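Local atomic coordinates of major pilin protein fimA (Silicibacter pomeroyi, PDB entry 2IMH), a protein that is of unknown function but belongs to the uncharacterised DUF1028 family, despite being named a major pilin protein. Residues A[5-10]-A[144-149]. Numbering follows the deposited sequence.
Sequences FSILAH and RRLLAA
I7 meets L146 and A149 with both of its branches, which makes it the strand residue most buried by 144-149 (57 Å²). Its CB points toward the helix but stays short of contact itself. From there CG2 of I7 reaches CD2 of L146 at 3.9 Å, the two side chains crossing at a slant. CG1 lies anti to the backbone N (chi1 -175°) and serves as a link, extending the chain so that CD1 of I7 ends 4.0 Å from CB of A149, one helical turn on from R145. On the helix, the CB of L146 does not aim at the strand, yet its tip bends inward, and the same CD2 of L146 also lies 4.3 Å from CB of A9. One methyl thus spans two strand residues that face the helix. No direct hydrogen bond joins the segments; a water donates to H10 O at 2.7 Å, but its weak bond from R145 NH1 belongs to one of two modelled conformers, so this bridge is doubtful. F135 of helix 126-137 also packs on A9 and L146, and touches R145. The short axes run 9.4 Å apart at 155°, nearly antiparallel. On the reverse side of strand 5-10, L8 and S6 touch strand 40-45 of the second sheet. This helix-on-sheet-on-sheet layering is consistent with the alpha-beta-beta-alpha sandwich of Ntn-hydrolase-like folds.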
loop_
_atom_site.group_PDB
_atom_site.type_symbol
_atom_site.label_atom_id
_atom_site.label_comp_id
_atom_site.label_asym_id
_atom_site.label_seq_id
_atom_site.Cartn_x
_atom_site.Cartn_y
_atom_site.Cartn_z
ATOM N N PHE A 5 10.311 2.230 -1.363
ATOM C CA PHE A 5 9.902 0.847 -1.108
ATOM C C PHE A 5 8.423 0.796 -0.796
ATOM O O PHE A 5 7.873 1.752 -0.240
ATOM C CB PHE A 5 10.740 0.142 -0.021
ATOM C CG PHE A 5 10.993 0.969 1.207
ATOM C CD1 PHE A 5 9.992 1.157 2.177
ATOM C CD2 PHE A 5 12.254 1.527 1.429
ATOM C CE1 PHE A 5 10.254 1.893 3.337
ATOM C CE2 PHE A 5 12.521 2.274 2.564
ATOM C CZ PHE A 5 11.512 2.461 3.530
ATOM N N SER A 6 7.779 -0.285 -1.221
ATOM C CA SER A 6 6.337 -0.471 -0.982
ATOM C C SER A 6 6.002 -1.931 -0.721
ATOM O O SER A 6 6.710 -2.842 -1.162
ATOM C CB SER A 6 5.512 0.056 -2.153
ATOM O OG SER A 6 5.734 -0.686 -3.341
ATOM N N ILE A 7 4.924 -2.151 0.014
ATOM C CA ILE A 7 4.499 -3.508 0.302
ATOM C C ILE A 7 3.001 -3.564 0.082
ATOM O O ILE A 7 2.306 -2.632 0.459
ATOM C CB ILE A 7 4.859 -3.944 1.741
ATOM C CG1 ILE A 7 4.496 -5.414 1.962
ATOM C CG2 ILE A 7 4.267 -2.994 2.808
ATOM C CD1 ILE A 7 5.275 -6.051 3.068
ATOM N N LEU A 8 2.549 -4.609 -0.606
ATOM C CA LEU A 8 1.112 -4.914 -0.757
ATOM C C LEU A 8 0.840 -6.213 -0.024
ATOM O O LEU A 8 1.648 -7.140 -0.082
ATOM C CB LEU A 8 0.719 -5.070 -2.223
ATOM C CG LEU A 8 1.136 -3.940 -3.175
ATOM C CD1 LEU A 8 0.815 -4.289 -4.638
ATOM C CD2 LEU A 8 0.492 -2.628 -2.744
ATOM N N ALA A 9 -0.312 -6.307 0.635
ATOM C CA ALA A 9 -0.627 -7.543 1.344
ATOM C C ALA A 9 -2.118 -7.764 1.470
ATOM O O ALA A 9 -2.896 -6.816 1.426
ATOM C CB ALA A 9 0.006 -7.536 2.744
ATOM N N HIS A 10 -2.477 -9.036 1.636
ATOM C CA HIS A 10 -3.832 -9.498 1.922
ATOM C C HIS A 10 -3.849 -9.995 3.373
ATOM O O HIS A 10 -2.870 -10.596 3.844
ATOM C CB HIS A 10 -4.171 -10.616 0.901
ATOM C CG HIS A 10 -5.342 -11.485 1.258
ATOM N ND1 HIS A 10 -6.590 -10.984 1.565
ATOM C CD2 HIS A 10 -5.476 -12.836 1.238
ATOM C CE1 HIS A 10 -7.425 -11.988 1.788
ATOM N NE2 HIS A 10 -6.774 -13.118 1.590
ATOM N N ARG A 144 -0.538 -2.721 11.705
ATOM C CA ARG A 144 0.730 -2.609 12.412
ATOM C C ARG A 144 1.810 -3.462 11.770
ATOM O O ARG A 144 2.993 -3.154 11.905
ATOM C CB ARG A 144 0.573 -2.961 13.904
ATOM C CG ARG A 144 -0.276 -1.957 14.684
ATOM C CD ARG A 144 -0.470 -2.423 16.148
ATOM N NE ARG A 144 0.775 -2.281 16.914
ATOM C CZ ARG A 144 1.021 -2.826 18.110
ATOM N NH1 ARG A 144 0.103 -3.572 18.731
ATOM N NH2 ARG A 144 2.202 -2.616 18.695
ATOM N N ARG A 145 1.402 -4.530 11.079
ATOM C CA ARG A 145 2.342 -5.367 10.321
ATOM C C ARG A 145 2.906 -4.565 9.154
ATOM O O ARG A 145 4.104 -4.620 8.874
ATOM C CB ARG A 145 1.651 -6.640 9.814
ATOM C CG ARG A 145 1.749 -7.813 10.780
ATOM C CD ARG A 145 0.466 -8.615 10.877
ATOM N NE ARG A 145 0.029 -9.242 9.628
ATOM C CZ ARG A 145 -1.217 -9.653 9.407
ATOM N NH1 ARG A 145 -1.544 -10.209 8.254
ATOM N NH2 ARG A 145 -2.146 -9.496 10.339
ATOM N N LEU A 146 2.025 -3.813 8.484
ATOM C CA LEU A 146 2.440 -2.939 7.387
ATOM C C LEU A 146 3.409 -1.896 7.904
ATOM O O LEU A 146 4.465 -1.673 7.314
ATOM C CB LEU A 146 1.229 -2.281 6.716
ATOM C CG LEU A 146 0.286 -3.213 5.934
ATOM C CD1 LEU A 146 -0.994 -2.461 5.572
ATOM C CD2 LEU A 146 0.964 -3.806 4.678
ATOM N N LEU A 147 3.083 -1.284 9.043
ATOM C CA LEU A 147 3.995 -0.301 9.647
ATOM C C LEU A 147 5.350 -0.920 10.002
ATOM O O LEU A 147 6.397 -0.318 9.749
ATOM C CB LEU A 147 3.358 0.369 10.868
ATOM C CG LEU A 147 2.220 1.358 10.584
ATOM C CD1 LEU A 147 1.448 1.722 11.865
ATOM C CD2 LEU A 147 2.726 2.629 9.885
ATOM N N ALA A 148 5.320 -2.114 10.583
ATOM C CA ALA A 148 6.539 -2.840 10.950
ATOM C C ALA A 148 7.428 -3.042 9.714
ATOM O O ALA A 148 8.656 -2.901 9.783
ATOM C CB ALA A 148 6.198 -4.165 11.572
ATOM N N ALA A 149 6.793 -3.366 8.588
ATOM C CA ALA A 149 7.492 -3.527 7.316
ATOM C C ALA A 149 8.207 -2.256 6.868
ATOM O O ALA A 149 9.375 -2.314 6.473
ATOM C CB ALA A 149 6.539 -4.018 6.236
HETATM O O HOH W 1 -1.070 -11.250 5.769
#